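Long-range contact in nicotinate-nucleotide pyrophosphorylase (Francisella tularensis subsp. tularensis, PDB 3TQV), which probably catalyses the conversion of quinolinate and phosphoribosyl diphosphate into nicotinate ribonucleotide, carbon dioxide and diphosphate, a step in NAD biosynthesis: residues V243-I251 / V264-K274. Residues are numbered along the deposited sequence; the frame is centred on the assembly and turned at random.
Sequences VALEVSGNI and VDFISVGAITK. With PO4 (phosphate ion), chain E.
Leu245 N donates to Asp265 OD2 at 2.8 Å, nearly straight and into the anti lone pair of the carboxylate, just ahead of a ladder joining strands 244-248 and 266-268. Phe266 N then gives to Leu245 O, Val247 N to Phe266 O and Ser268 N to Val247 O, the alternating bonds of parallel strands, here crossing at -33°.

Glu246 lies on the same face of the sheet as Phe266. Its CB meets Phe266 CB; CG, anti to the backbone N (chi1 170°), runs on beside Ser268 CB; and the extended chain sets OE2 3.2 Å from Ser268 OG. Water 1 donates to this OE2, while OE1 lies near Glu202 OE2, two like charges close together.

On the other face the packing is aliphatic. Val247 CG2 sits 3.7 Å from Val264 CG1, the two side chains crossing at about a right angle. Ile251 comes back from the turn after the strand and lays CD1 3.5 Å from Ile267 CG2, also crosswise, as its CG2 touches Val269 CG2. Helix 256-260 brings Ile259 against Val247, Ile251 and Ile267.

Beyond the C-terminal ends of the strands a phosphate ion, probably from the crystallisation liquor, is gripped by Gly270 N, 2.8 Å from O3, and Lys274 NZ, 2.7 Å from O2. Water 2 links O3 to the hydroxyls of Ser248 and Ser268, and water 3 accepts from Gly249 N and Ile251 N.

Strand 244-248, helix 256-260 and strand 266-268 form a beta-alpha-beta unit of the barrel-like C-terminal domain of quinolinate phosphoribosyltransferases. The ion lies among predicted substrate-binding residues on the loops leaving both strands, consistent with a substrate pocket at the strands' C-terminal ends.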
loop_
_atom_site.group_PDB
_atom_site.type_symbol
_atom_site.label_atom_id
_atom_site.label_comp_id
_atom_site.label_asym_id
_atom_site.label_seq_id
_atom_site.Cartn_x
_atom_site.Cartn_y
_atom_site.Cartn_z
ATOM N N VAL B 243 -33.246 -10.933 3.948
ATOM C CA VAL B 243 -32.077 -10.067 4.107
ATOM C C VAL B 243 -31.117 -10.218 2.951
ATOM O O VAL B 243 -31.045 -11.265 2.314
ATOM C CB VAL B 243 -31.262 -10.383 5.366
ATOM C CG1 VAL B 243 -31.916 -9.791 6.586
ATOM C CG2 VAL B 243 -31.067 -11.881 5.496
ATOM N N ALA B 244 -30.381 -9.146 2.705
ATOM C CA ALA B 244 -29.253 -9.144 1.800
ATOM C C ALA B 244 -28.149 -10.006 2.419
ATOM O O ALA B 244 -28.000 -10.055 3.640
ATOM C CB ALA B 244 -28.788 -7.719 1.605
ATOM N N LEU B 245 -27.393 -10.712 1.586
ATOM C CA LEU B 245 -26.313 -11.571 2.081
ATOM C C LEU B 245 -24.974 -11.171 1.476
ATOM O O LEU B 245 -24.870 -10.952 0.257
ATOM C CB LEU B 245 -26.563 -13.045 1.748
ATOM C CG LEU B 245 -27.532 -13.901 2.550
ATOM C CD1 LEU B 245 -27.482 -15.327 2.022
ATOM C CD2 LEU B 245 -27.220 -13.874 4.038
ATOM N N GLU B 246 -23.957 -11.094 2.338
ATOM C CA GLU B 246 -22.575 -10.804 1.949
ATOM C C GLU B 246 -21.648 -11.910 2.485
ATOM O O GLU B 246 -21.701 -12.249 3.661
ATOM C CB GLU B 246 -22.183 -9.415 2.473
ATOM C CG GLU B 246 -20.710 -9.058 2.368
ATOM C CD GLU B 246 -20.349 -7.754 3.099
ATOM O OE1 GLU B 246 -21.127 -7.273 3.952
ATOM O OE2 GLU B 246 -19.272 -7.198 2.808
ATOM N N VAL B 247 -20.824 -12.491 1.614
ATOM C CA VAL B 247 -19.964 -13.630 1.995
ATOM C C VAL B 247 -18.510 -13.237 2.270
ATOM O O VAL B 247 -17.854 -12.652 1.424
ATOM C CB VAL B 247 -19.967 -14.764 0.928
ATOM C CG1 VAL B 247 -18.799 -15.735 1.168
ATOM C CG2 VAL B 247 -21.283 -15.507 0.917
ATOM N N SER B 248 -18.014 -13.564 3.461
ATOM C CA SER B 248 -16.625 -13.294 3.834
ATOM C C SER B 248 -15.923 -14.571 4.258
ATOM O O SER B 248 -16.489 -15.368 4.999
ATOM C CB SER B 248 -16.560 -12.293 4.981
ATOM O OG SER B 248 -15.223 -12.100 5.395
ATOM N N GLY B 249 -14.691 -14.761 3.800
ATOM C CA GLY B 249 -13.939 -15.959 4.134
ATOM C C GLY B 249 -12.616 -15.966 3.402
ATOM O O GLY B 249 -12.368 -16.838 2.572
ATOM N N ASN B 250 -11.786 -14.970 3.709
ATOM C CA ASN B 250 -10.498 -14.748 3.048
ATOM C C ASN B 250 -10.524 -15.085 1.559
ATOM O O ASN B 250 -9.831 -15.989 1.111
ATOM C CB ASN B 250 -9.395 -15.538 3.770
ATOM C CG ASN B 250 -7.991 -15.141 3.326
ATOM O OD1 ASN B 250 -7.780 -14.062 2.757
ATOM N ND2 ASN B 250 -7.024 -16.012 3.595
ATOM N N ILE B 251 -11.318 -14.344 0.798
ATOM C CA ILE B 251 -11.569 -14.670 -0.605
ATOM C C ILE B 251 -10.573 -14.043 -1.588
ATOM O O ILE B 251 -10.162 -12.894 -1.425
ATOM C CB ILE B 251 -13.010 -14.298 -0.977
ATOM C CG1 ILE B 251 -13.971 -15.120 -0.115
ATOM C CG2 ILE B 251 -13.263 -14.521 -2.444
ATOM C CD1 ILE B 251 -15.390 -14.586 -0.085
ATOM N N VAL B 264 -25.172 -15.766 -3.858
ATOM C CA VAL B 264 -25.274 -14.754 -2.825
ATOM C C VAL B 264 -25.098 -13.412 -3.498
ATOM O O VAL B 264 -24.339 -13.299 -4.475
ATOM C CB VAL B 264 -24.185 -14.868 -1.782
ATOM C CG1 VAL B 264 -24.558 -15.914 -0.737
ATOM C CG2 VAL B 264 -22.820 -15.139 -2.481
ATOM N N ASP B 265 -25.785 -12.404 -2.958
ATOM C CA ASP B 265 -25.822 -11.078 -3.543
ATOM C C ASP B 265 -24.426 -10.477 -3.645
ATOM O O ASP B 265 -24.041 -9.922 -4.677
ATOM C CB ASP B 265 -26.696 -10.160 -2.682
ATOM C CG ASP B 265 -28.022 -10.799 -2.282
ATOM O OD1 ASP B 265 -28.853 -11.103 -3.171
ATOM O OD2 ASP B 265 -28.256 -10.963 -1.066
ATOM N N PHE B 266 -23.678 -10.590 -2.550
ATOM C CA PHE B 266 -22.424 -9.871 -2.387
ATOM C C PHE B 266 -21.287 -10.748 -1.882
ATOM O O PHE B 266 -21.499 -11.644 -1.077
ATOM C CB PHE B 266 -22.609 -8.742 -1.389
ATOM C CG PHE B 266 -23.498 -7.638 -1.863
ATOM C CD1 PHE B 266 -23.141 -6.860 -2.953
ATOM C CD2 PHE B 266 -24.667 -7.339 -1.180
ATOM C CE1 PHE B 266 -23.947 -5.814 -3.371
ATOM C CE2 PHE B 266 -25.487 -6.297 -1.586
ATOM C CZ PHE B 266 -25.128 -5.536 -2.695
ATOM N N ILE B 267 -20.080 -10.462 -2.351
ATOM C CA ILE B 267 -18.872 -11.114 -1.860
ATOM C C ILE B 267 -17.886 -10.067 -1.335
ATOM O O ILE B 267 -17.407 -9.223 -2.093
ATOM C CB ILE B 267 -18.191 -11.934 -2.968
ATOM C CG1 ILE B 267 -19.110 -13.068 -3.419
ATOM C CG2 ILE B 267 -16.849 -12.475 -2.491
ATOM C CD1 ILE B 267 -18.544 -13.907 -4.537
ATOM N N SER B 268 -17.611 -10.103 -0.034
ATOM C CA SER B 268 -16.629 -9.204 0.566
ATOM C C SER B 268 -15.228 -9.733 0.305
ATOM O O SER B 268 -14.986 -10.937 0.366
ATOM C CB SER B 268 -16.853 -9.076 2.075
ATOM O OG SER B 268 -16.141 -7.962 2.593
ATOM N N VAL B 269 -14.308 -8.830 0.013
ATOM C CA VAL B 269 -12.949 -9.210 -0.322
ATOM C C VAL B 269 -11.992 -8.132 0.170
ATOM O O VAL B 269 -11.996 -7.004 -0.330
ATOM C CB VAL B 269 -12.775 -9.401 -1.843
ATOM C CG1 VAL B 269 -11.333 -9.713 -2.184
ATOM C CG2 VAL B 269 -13.665 -10.517 -2.342
ATOM N N GLY B 270 -11.183 -8.470 1.163
ATOM C CA GLY B 270 -10.196 -7.544 1.672
ATOM C C GLY B 270 -9.006 -7.508 0.744
ATOM O O GLY B 270 -8.256 -6.538 0.719
ATOM N N ALA B 271 -8.843 -8.569 -0.039
ATOM C CA ALA B 271 -7.632 -8.750 -0.844
ATOM C C ALA B 271 -7.437 -7.581 -1.790
ATOM O O ALA B 271 -6.318 -7.235 -2.146
ATOM C CB ALA B 271 -7.670 -10.084 -1.610
ATOM N N ILE B 272 -8.539 -6.952 -2.170
ATOM C CA ILE B 272 -8.482 -5.914 -3.191
ATOM C C ILE B 272 -7.919 -4.586 -2.691
ATOM O O ILE B 272 -7.647 -3.704 -3.491
ATOM C CB ILE B 272 -9.849 -5.706 -3.868
ATOM C CG1 ILE B 272 -10.895 -5.286 -2.843
ATOM C CG2 ILE B 272 -10.300 -6.993 -4.571
ATOM C CD1 ILE B 272 -12.218 -4.900 -3.468
ATOM N N THR B 273 -7.717 -4.464 -1.379
ATOM C CA THR B 273 -7.171 -3.239 -0.783
ATOM C C THR B 273 -5.968 -3.505 0.106
ATOM O O THR B 273 -5.024 -2.730 0.118
ATOM C CB THR B 273 -8.236 -2.420 0.020
ATOM O OG1 THR B 273 -9.224 -3.288 0.592
ATOM C CG2 THR B 273 -8.914 -1.408 -0.871
ATOM N N LYS B 274 -6.046 -4.585 0.872
ATOM C CA LYS B 274 -4.963 -5.146 1.685
ATOM C C LYS B 274 -3.601 -5.262 0.980
ATOM O O LYS B 274 -2.565 -4.837 1.500
ATOM C CB LYS B 274 -5.389 -6.562 2.061
ATOM C CG LYS B 274 -4.921 -7.033 3.375
ATOM C CD LYS B 274 -5.818 -8.155 3.863
ATOM C CE LYS B 274 -5.835 -9.305 2.899
ATOM N NZ LYS B 274 -6.538 -10.412 3.569
HETATM P P PO4 E . -10.658 -10.716 4.209
HETATM O O1 PO4 E . -10.803 -12.206 4.355
HETATM O O2 PO4 E . -9.267 -10.431 3.727
HETATM O O3 PO4 E . -11.712 -10.254 3.237
HETATM O O4 PO4 E . -10.906 -10.016 5.521
HETATM O O HOH W 1 -17.145 -5.884 3.331
HETATM O O HOH W 2 -14.223 -9.731 4.492
HETATM O O HOH W 3 -13.430 -12.650 2.383
HETATM O O HOH W 4 -9.822 -11.076 0.770
#